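Local coordinates for peptide ABC transporter, peptide-binding protein (Thermus thermophilus, PDB 2D5W) that binds oligopeptides, here crystallised with a pentapeptide, and probably delivers them to an ABC transporter for uptake into the cell, at residues A[307-315]-A[453-461]; A[88-96]-A[228-236]. All coordinates share one frame; numbering follows the deposited sequence.

Contact 1: A[307-315]-A[453-461]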
loop_
_atom_site.group_PDB
_atom_site.type_symbol
_atom_site.label_atom_id
_atom_site.label_comp_id
_atom_site.label_asym_id
_atom_site.label_seq_id
_atom_site.Cartn_x
_atom_site.Cartn_y
_atom_site.Cartn_z
ATOM N N ASP A 307 13.651 -0.066 5.032
ATOM C CA ASP A 307 14.065 1.138 4.340
ATOM C C ASP A 307 15.192 1.772 5.140
ATOM O O ASP A 307 15.306 1.571 6.356
ATOM C CB ASP A 307 12.891 2.099 4.172
ATOM C CG ASP A 307 12.065 1.772 2.949
ATOM O OD1 ASP A 307 10.865 1.464 3.098
ATOM O OD2 ASP A 307 12.630 1.809 1.831
ATOM N N ILE A 308 16.028 2.526 4.435
ATOM C CA ILE A 308 17.197 3.173 5.012
ATOM C C ILE A 308 17.208 4.647 4.638
ATOM O O ILE A 308 17.121 4.986 3.458
ATOM C CB ILE A 308 18.490 2.540 4.448
ATOM C CG1 ILE A 308 18.494 1.027 4.696
ATOM C CG2 ILE A 308 19.713 3.219 5.046
ATOM C CD1 ILE A 308 18.613 0.625 6.143
ATOM N N ASN A 309 17.309 5.521 5.633
ATOM C CA ASN A 309 17.356 6.950 5.355
ATOM C C ASN A 309 18.721 7.256 4.734
ATOM O O ASN A 309 19.752 7.032 5.366
ATOM C CB ASN A 309 17.195 7.749 6.648
ATOM C CG ASN A 309 17.086 9.237 6.395
ATOM O OD1 ASN A 309 17.624 9.745 5.415
ATOM N ND2 ASN A 309 16.403 9.948 7.284
ATOM N N LYS A 310 18.725 7.752 3.500
ATOM C CA LYS A 310 19.971 8.074 2.813
ATOM C C LYS A 310 20.094 9.567 2.523
ATOM O O LYS A 310 20.921 9.981 1.702
ATOM C CB LYS A 310 20.063 7.275 1.509
ATOM C CG LYS A 310 20.069 5.765 1.723
ATOM C CD LYS A 310 19.967 4.998 0.407
ATOM C CE LYS A 310 18.620 5.211 -0.279
ATOM N NZ LYS A 310 17.478 4.690 0.530
ATOM N N PHE A 311 19.277 10.376 3.193
ATOM C CA PHE A 311 19.320 11.824 2.992
ATOM C C PHE A 311 20.531 12.431 3.679
ATOM O O PHE A 311 20.614 12.467 4.907
ATOM C CB PHE A 311 18.047 12.486 3.520
ATOM C CG PHE A 311 16.830 12.201 2.692
ATOM C CD1 PHE A 311 15.968 11.161 3.024
ATOM C CD2 PHE A 311 16.554 12.967 1.568
ATOM C CE1 PHE A 311 14.847 10.892 2.245
ATOM C CE2 PHE A 311 15.438 12.706 0.784
ATOM C CZ PHE A 311 14.581 11.667 1.122
ATOM N N GLU A 312 21.459 12.926 2.869
ATOM C CA GLU A 312 22.694 13.515 3.362
ATOM C C GLU A 312 22.539 14.792 4.186
ATOM O O GLU A 312 23.475 15.202 4.871
ATOM C CB GLU A 312 23.643 13.749 2.184
ATOM C CG GLU A 312 24.191 12.450 1.601
ATOM C CD GLU A 312 24.759 12.613 0.205
ATOM O OE1 GLU A 312 25.584 13.525 -0.004
ATOM O OE2 GLU A 312 24.382 11.817 -0.683
ATOM N N ASN A 313 21.369 15.423 4.129
ATOM C CA ASN A 313 21.154 16.638 4.908
ATOM C C ASN A 313 20.918 16.311 6.383
ATOM O O ASN A 313 20.905 17.208 7.225
ATOM C CB ASN A 313 19.984 17.453 4.349
ATOM C CG ASN A 313 18.710 16.650 4.249
ATOM O OD1 ASN A 313 18.600 15.738 3.432
ATOM N ND2 ASN A 313 17.733 16.986 5.085
ATOM N N CYS A 314 20.710 15.030 6.690
ATOM C CA CYS A 314 20.532 14.588 8.074
ATOM C C CYS A 314 21.915 14.100 8.477
ATOM O O CYS A 314 22.371 13.060 8.011
ATOM C CB CYS A 314 19.519 13.440 8.175
ATOM S SG CYS A 314 17.847 13.898 7.626
ATOM N N GLN A 315 22.590 14.852 9.336
ATOM C CA GLN A 315 23.942 14.482 9.728
ATOM C C GLN A 315 24.066 13.071 10.294
ATOM O O GLN A 315 25.103 12.432 10.127
ATOM C CB GLN A 315 24.512 15.506 10.713
ATOM C CG GLN A 315 26.025 15.399 10.906
ATOM C CD GLN A 315 26.796 15.385 9.590
ATOM O OE1 GLN A 315 26.585 16.234 8.719
ATOM N NE2 GLN A 315 27.698 14.423 9.444
ATOM N N GLN A 453 6.742 9.818 5.172
ATOM C CA GLN A 453 7.159 10.668 4.061
ATOM C C GLN A 453 7.965 11.899 4.475
ATOM O O GLN A 453 8.007 12.893 3.751
ATOM C CB GLN A 453 5.918 11.063 3.239
ATOM C CG GLN A 453 5.392 9.876 2.416
ATOM C CD GLN A 453 3.903 9.916 2.092
ATOM O OE1 GLN A 453 3.375 8.975 1.496
ATOM N NE2 GLN A 453 3.224 10.988 2.474
ATOM N N ARG A 454 8.633 11.821 5.626
ATOM C CA ARG A 454 9.433 12.941 6.113
ATOM C C ARG A 454 10.859 12.577 6.539
ATOM O O ARG A 454 11.437 13.222 7.418
ATOM C CB ARG A 454 8.701 13.642 7.264
ATOM C CG ARG A 454 7.362 14.266 6.858
ATOM C CD ARG A 454 7.532 15.451 5.908
ATOM N NE ARG A 454 6.255 16.109 5.622
ATOM C CZ ARG A 454 5.343 15.660 4.764
ATOM N NH1 ARG A 454 4.214 16.331 4.587
ATOM N NH2 ARG A 454 5.563 14.557 4.061
ATOM N N ALA A 455 11.432 11.552 5.916
ATOM C CA ALA A 455 12.805 11.170 6.233
ATOM C C ALA A 455 13.750 12.312 5.844
ATOM O O ALA A 455 14.808 12.486 6.453
ATOM C CB ALA A 455 13.186 9.892 5.487
ATOM N N SER A 456 13.369 13.089 4.831
ATOM C CA SER A 456 14.200 14.206 4.382
ATOM C C SER A 456 14.278 15.287 5.456
ATOM O O SER A 456 15.154 16.154 5.411
ATOM C CB SER A 456 13.653 14.799 3.080
ATOM O OG SER A 456 12.396 15.419 3.280
ATOM N N GLU A 457 13.354 15.232 6.410
ATOM C CA GLU A 457 13.316 16.176 7.526
ATOM C C GLU A 457 13.856 15.468 8.768
ATOM O O GLU A 457 13.737 15.966 9.886
ATOM C CB GLU A 457 11.882 16.653 7.780
ATOM C CG GLU A 457 11.302 17.516 6.668
ATOM C CD GLU A 457 12.007 18.852 6.537
ATOM O OE1 GLU A 457 12.088 19.583 7.547
ATOM O OE2 GLU A 457 12.473 19.177 5.424
ATOM N N CYS A 458 14.435 14.291 8.542
ATOM C CA CYS A 458 15.036 13.459 9.579
ATOM C C CYS A 458 14.063 12.964 10.660
ATOM O O CYS A 458 14.450 12.777 11.814
ATOM C CB CYS A 458 16.227 14.199 10.218
ATOM S SG CYS A 458 17.205 15.209 9.047
ATOM N N LYS A 459 12.806 12.731 10.279
ATOM C CA LYS A 459 11.800 12.235 11.220
ATOM C C LYS A 459 12.178 10.834 11.700
ATOM O O LYS A 459 11.983 10.502 12.867
ATOM C CB LYS A 459 10.412 12.241 10.578
ATOM C CG LYS A 459 9.749 13.612 10.569
ATOM C CD LYS A 459 9.434 14.094 11.984
ATOM C CE LYS A 459 8.453 13.167 12.691
ATOM N NZ LYS A 459 8.088 13.653 14.054
ATOM N N TRP A 460 12.664 10.000 10.783
ATOM C CA TRP A 460 13.178 8.681 11.142
ATOM C C TRP A 460 14.573 8.749 10.525
ATOM O O TRP A 460 14.742 9.258 9.415
ATOM C CB TRP A 460 12.322 7.514 10.615
ATOM C CG TRP A 460 11.924 7.523 9.182
ATOM C CD1 TRP A 460 10.852 8.163 8.626
ATOM C CD2 TRP A 460 12.542 6.784 8.126
ATOM N NE1 TRP A 460 10.764 7.863 7.290
ATOM C CE2 TRP A 460 11.790 7.017 6.956
ATOM C CE3 TRP A 460 13.663 5.944 8.055
ATOM C CZ2 TRP A 460 12.123 6.439 5.726
ATOM C CZ3 TRP A 460 13.992 5.371 6.834
ATOM C CH2 TRP A 460 13.226 5.622 5.686
ATOM N N THR A 461 15.568 8.257 11.256
ATOM C CA THR A 461 16.962 8.398 10.847
ATOM C C THR A 461 17.804 7.166 10.573
ATOM O O THR A 461 19.023 7.278 10.419
ATOM C CB THR A 461 17.713 9.198 11.913
ATOM O OG1 THR A 461 17.650 8.483 13.155
ATOM C CG2 THR A 461 17.078 10.574 12.098
#
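Asn309 carries much of the polar contact between 307-315 and 453-461. CB lies 4.0 Å from CZ3 of the Trp460 ring. With CG anti to the backbone N (chi1 -174°), the amide is carried across to the other segment; CG itself lies 3.8 Å from Trp460 O, leaving OD1 and ND2 to make the bonds. ND2 gives both its hydrogens: one to Trp460 O at 2.8 Å, nearly in the plane of the Asn309 amide, the other to Ala455 O at 3.1 Å on a more bent path. Cys458 N approaches that second carbonyl from the opposite face, so two donors share it. OD1 turns back to accept from Phe311 N, closing an Asx turn. A short side chain ending in an amide, able to donate twice and accept once, suits asparagine to the place.

Phe311 turns one face of its ring to Ser456 in the short 3-10 segment 455-456. Ser456 CA and CB lie over that face, CB 3.7 Å from the ring centroid and almost on the normal, a CH-pi contact. The short side chain of serine probably helps the ring come close to the backbone. Next to it, Asn313 ND2 donates to Ser456 O at 2.7 Å, tying the beta turn Phe311-Cys314 to the same residue.

Cys314, at the N-cap position before helix 315-320, is joined covalently to Cys458. The two SG atoms are 2.0 Å apart and chi3 is -96°, close to the relaxed right angle of a disulfide. Farther along, toward strand 293-308, Trp460 CH2 packs on Asp307 CB at 3.8 Å, while the carboxylate of Asp307 bonds His305. The whole is a disulfide cross-link between two loops of the solute-binding family 5 fold, one leaving strand 293-308, the other leading into its antiparallel neighbour, strand 463-469.

Contact 2: A[88-96]-A[228-236]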
loop_
_atom_site.group_PDB
_atom_site.type_symbol
_atom_site.label_atom_id
_atom_site.label_comp_id
_atom_site.label_asym_id
_atom_site.label_seq_id
_atom_site.Cartn_x
_atom_site.Cartn_y
_atom_site.Cartn_z
ATOM N N ARG A 88 -22.901 4.139 -14.701
ATOM C CA ARG A 88 -24.241 3.553 -14.684
ATOM C C ARG A 88 -25.268 4.607 -14.288
ATOM O O ARG A 88 -24.995 5.472 -13.460
ATOM C CB ARG A 88 -24.321 2.401 -13.679
ATOM C CG ARG A 88 -23.601 1.134 -14.092
ATOM C CD ARG A 88 -23.725 0.065 -13.013
ATOM N NE ARG A 88 -25.120 -0.215 -12.679
ATOM C CZ ARG A 88 -25.651 -1.433 -12.643
ATOM N NH1 ARG A 88 -26.929 -1.591 -12.329
ATOM N NH2 ARG A 88 -24.907 -2.493 -12.931
ATOM N N PRO A 89 -26.476 4.535 -14.865
ATOM C CA PRO A 89 -27.527 5.504 -14.546
ATOM C C PRO A 89 -27.980 5.446 -13.091
ATOM O O PRO A 89 -28.521 6.416 -12.563
ATOM C CB PRO A 89 -28.645 5.125 -15.514
ATOM C CG PRO A 89 -28.457 3.647 -15.684
ATOM C CD PRO A 89 -26.956 3.533 -15.831
ATOM N N ASP A 90 -27.755 4.303 -12.450
ATOM C CA ASP A 90 -28.156 4.112 -11.061
ATOM C C ASP A 90 -27.022 4.214 -10.037
ATOM O O ASP A 90 -27.195 3.834 -8.879
ATOM C CB ASP A 90 -28.883 2.770 -10.903
ATOM C CG ASP A 90 -28.139 1.619 -11.545
ATOM O OD1 ASP A 90 -26.945 1.780 -11.876
ATOM O OD2 ASP A 90 -28.748 0.540 -11.712
ATOM N N ALA A 91 -25.867 4.724 -10.453
ATOM C CA ALA A 91 -24.748 4.888 -9.525
ATOM C C ALA A 91 -25.117 6.071 -8.636
ATOM O O ALA A 91 -25.326 7.179 -9.130
ATOM C CB ALA A 91 -23.467 5.179 -10.288
ATOM N N LYS A 92 -25.194 5.839 -7.330
ATOM C CA LYS A 92 -25.581 6.897 -6.404
ATOM C C LYS A 92 -24.820 6.932 -5.089
ATOM O O LYS A 92 -24.384 5.901 -4.574
ATOM C CB LYS A 92 -27.076 6.784 -6.070
ATOM C CG LYS A 92 -28.010 6.929 -7.257
ATOM C CD LYS A 92 -29.469 6.920 -6.817
ATOM C CE LYS A 92 -30.398 6.913 -8.020
ATOM N NZ LYS A 92 -30.080 8.010 -8.972
ATOM N N TRP A 93 -24.678 8.137 -4.549
ATOM C CA TRP A 93 -24.033 8.325 -3.259
ATOM C C TRP A 93 -25.039 7.878 -2.196
ATOM O O TRP A 93 -26.248 7.796 -2.460
ATOM C CB TRP A 93 -23.669 9.796 -3.050
ATOM C CG TRP A 93 -22.627 10.315 -4.002
ATOM C CD1 TRP A 93 -22.828 11.137 -5.077
ATOM C CD2 TRP A 93 -21.220 10.045 -3.963
ATOM N NE1 TRP A 93 -21.633 11.396 -5.707
ATOM C CE2 TRP A 93 -20.629 10.737 -5.045
ATOM C CE3 TRP A 93 -20.399 9.283 -3.118
ATOM C CZ2 TRP A 93 -19.254 10.689 -5.306
ATOM C CZ3 TRP A 93 -19.030 9.236 -3.378
ATOM C CH2 TRP A 93 -18.474 9.937 -4.464
ATOM N N SER A 94 -24.544 7.606 -0.992
ATOM C CA SER A 94 -25.396 7.141 0.098
ATOM C C SER A 94 -26.459 8.142 0.548
ATOM O O SER A 94 -27.394 7.765 1.255
ATOM C CB SER A 94 -24.537 6.717 1.293
ATOM O OG SER A 94 -23.704 7.773 1.726
ATOM N N ASP A 95 -26.325 9.405 0.151
ATOM C CA ASP A 95 -27.320 10.411 0.515
ATOM C C ASP A 95 -28.385 10.540 -0.571
ATOM O O ASP A 95 -29.267 11.398 -0.491
ATOM C CB ASP A 95 -26.665 11.776 0.778
ATOM C CG ASP A 95 -25.939 12.334 -0.435
ATOM O OD1 ASP A 95 -25.910 11.665 -1.490
ATOM O OD2 ASP A 95 -25.391 13.455 -0.321
ATOM N N GLY A 96 -28.299 9.685 -1.587
ATOM C CA GLY A 96 -29.272 9.710 -2.663
ATOM C C GLY A 96 -28.891 10.510 -3.895
ATOM O O GLY A 96 -29.555 10.398 -4.928
ATOM N N ARG A 228 -25.407 -1.433 5.425
ATOM C CA ARG A 228 -25.730 -1.508 4.007
ATOM C C ARG A 228 -26.132 -0.163 3.408
ATOM O O ARG A 228 -26.889 0.597 4.008
ATOM C CB ARG A 228 -26.864 -2.510 3.779
ATOM C CG ARG A 228 -26.955 -3.030 2.353
ATOM C CD ARG A 228 -26.067 -4.244 2.186
ATOM N NE ARG A 228 -25.960 -4.686 0.801
ATOM C CZ ARG A 228 -25.383 -5.824 0.432
ATOM N NH1 ARG A 228 -25.316 -6.153 -0.850
ATOM N NH2 ARG A 228 -24.887 -6.643 1.350
ATOM N N ASN A 229 -25.606 0.122 2.221
ATOM C CA ASN A 229 -25.934 1.347 1.497
ATOM C C ASN A 229 -26.951 0.933 0.435
ATOM O O ASN A 229 -26.590 0.358 -0.590
ATOM C CB ASN A 229 -24.676 1.927 0.839
ATOM C CG ASN A 229 -24.978 3.112 -0.064
ATOM O OD1 ASN A 229 -26.077 3.662 -0.042
ATOM N ND2 ASN A 229 -23.991 3.515 -0.856
ATOM N N PRO A 230 -28.244 1.213 0.672
ATOM C CA PRO A 230 -29.294 0.845 -0.284
ATOM C C PRO A 230 -29.188 1.504 -1.654
ATOM O O PRO A 230 -29.808 1.049 -2.617
ATOM C CB PRO A 230 -30.574 1.230 0.451
ATOM C CG PRO A 230 -30.151 2.425 1.234
ATOM C CD PRO A 230 -28.808 1.993 1.789
ATOM N N ASN A 231 -28.398 2.566 -1.742
ATOM C CA ASN A 231 -28.230 3.278 -3.003
ATOM C C ASN A 231 -27.218 2.631 -3.951
ATOM O O ASN A 231 -27.137 3.008 -5.119
ATOM C CB ASN A 231 -27.854 4.736 -2.729
ATOM C CG ASN A 231 -28.996 5.520 -2.102
ATOM O OD1 ASN A 231 -30.084 5.606 -2.668
ATOM N ND2 ASN A 231 -28.753 6.089 -0.929
ATOM N N PHE A 232 -26.450 1.664 -3.455
ATOM C CA PHE A 232 -25.471 0.960 -4.286
ATOM C C PHE A 232 -26.303 0.129 -5.272
ATOM O O PHE A 232 -27.137 -0.674 -4.863
ATOM C CB PHE A 232 -24.595 0.060 -3.412
ATOM C CG PHE A 232 -23.513 -0.648 -4.169
ATOM C CD1 PHE A 232 -22.445 0.058 -4.715
ATOM C CD2 PHE A 232 -23.573 -2.022 -4.354
ATOM C CE1 PHE A 232 -21.454 -0.603 -5.435
ATOM C CE2 PHE A 232 -22.588 -2.687 -5.071
ATOM C CZ PHE A 232 -21.529 -1.977 -5.613
ATOM N N PRO A 233 -26.072 0.298 -6.584
ATOM C CA PRO A 233 -26.811 -0.413 -7.634
ATOM C C PRO A 233 -26.570 -1.885 -7.950
ATOM O O PRO A 233 -27.440 -2.530 -8.538
ATOM C CB PRO A 233 -26.565 0.458 -8.855
ATOM C CG PRO A 233 -25.145 0.844 -8.667
ATOM C CD PRO A 233 -25.084 1.213 -7.185
ATOM N N ILE A 234 -25.408 -2.423 -7.600
ATOM C CA ILE A 234 -25.144 -3.823 -7.906
ATOM C C ILE A 234 -25.779 -4.718 -6.851
ATOM O O ILE A 234 -25.366 -4.723 -5.690
ATOM C CB ILE A 234 -23.633 -4.114 -7.979
ATOM C CG1 ILE A 234 -22.941 -3.072 -8.865
ATOM C CG2 ILE A 234 -23.402 -5.518 -8.528
ATOM C CD1 ILE A 234 -23.507 -2.963 -10.268
ATOM N N LYS A 235 -26.798 -5.463 -7.261
ATOM C CA LYS A 235 -27.497 -6.357 -6.352
ATOM C C LYS A 235 -26.987 -7.783 -6.533
ATOM O O LYS A 235 -26.896 -8.282 -7.654
ATOM C CB LYS A 235 -29.004 -6.302 -6.612
ATOM C CG LYS A 235 -29.576 -4.890 -6.679
ATOM C CD LYS A 235 -29.347 -4.108 -5.392
ATOM C CE LYS A 235 -29.925 -2.702 -5.498
ATOM N NZ LYS A 235 -29.726 -1.906 -4.254
ATOM N N PRO A 236 -26.632 -8.452 -5.427
ATOM C CA PRO A 236 -26.131 -9.827 -5.475
ATOM C C PRO A 236 -27.252 -10.796 -5.836
ATOM O O PRO A 236 -28.429 -10.483 -5.656
ATOM C CB PRO A 236 -25.602 -10.042 -4.062
ATOM C CG PRO A 236 -26.555 -9.243 -3.240
ATOM C CD PRO A 236 -26.694 -7.963 -4.038
HETATM O O HOH W 1 -29.092 3.157 -7.024
HETATM O O HOH W 2 -29.773 -1.341 -9.334
#
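Two irregular loops built on type I beta turns meet here, Lys92 lying opposite Asn231 and Asp90 opposite Pro233, with no clear direct hydrogen bond between the segments. Water takes that role instead. One water donates to both Asp90 O and Asn231 O, each at 2.7 Å; a second links Asp90 OD2 to Pro233 O.

The Arg88-Asp90 pair forms a flat platform at one end. Arg88 NE meets Asp90 OD1 at 2.8 Å and NH1 meets OD2 at 2.9 Å, both almost straight, in the guanidinium plane and on the syn lone pairs, a side-on two-pronged salt bridge. A bend at chi3 (56°) brings the guanidinium round to the carboxylate. Pro233 CB rests against this platform, 3.3 Å from Asp90 OD1, and Ile234 CD1 comes over a face of the guanidinium. A rigid proline and a branched aliphatic chain suit this place because they pack on the charged pair without competing for its bonds. An alanine at Arg88 is likely to leave the Asp90 carboxylate without its charged mate and freer to turn, and the tip of Ile234 without the flat group beneath it.

At the other end, Asn231 points its amide into the turn Trp93-Gly96, with ND2 3.1 Å from Ser94 O. Asn229 OD1 lies 3.5 Å from Ser94 CA and also accepts from Asn231 N, making an Asx turn that shapes its own loop; its ND2 bonds Gly211 O, while Ser94 OG bonds Tyr209 N. The arrangement is water-bridged packing of loops at the periphery of this solute-binding protein, joining the connection from strand 78-86 to helix 101-112 with the one that follows strand 223-228 of the mixed five-stranded sheet.

How the contacts relate
Contact 2 closes before contact 1 opens along the chain, so the two are in series. They lie on opposite sides of the chain's centre, contact 1 about 21 Å and contact 2 about 27 Å from it; their own centres are about 45 Å apart and their nearest atoms about 23 Å, without touching. They fasten loops by different means: a covalent bridge with direct amide bonds in 307-315 and 453-461, waters and packing on an ion pair in 88-96 and 228-236. Contact 1 adjoins the mixed seven-stranded sheet, whereas contact 2 connects the loops after strands 78-86 and 223-228, which belong to two other sheets.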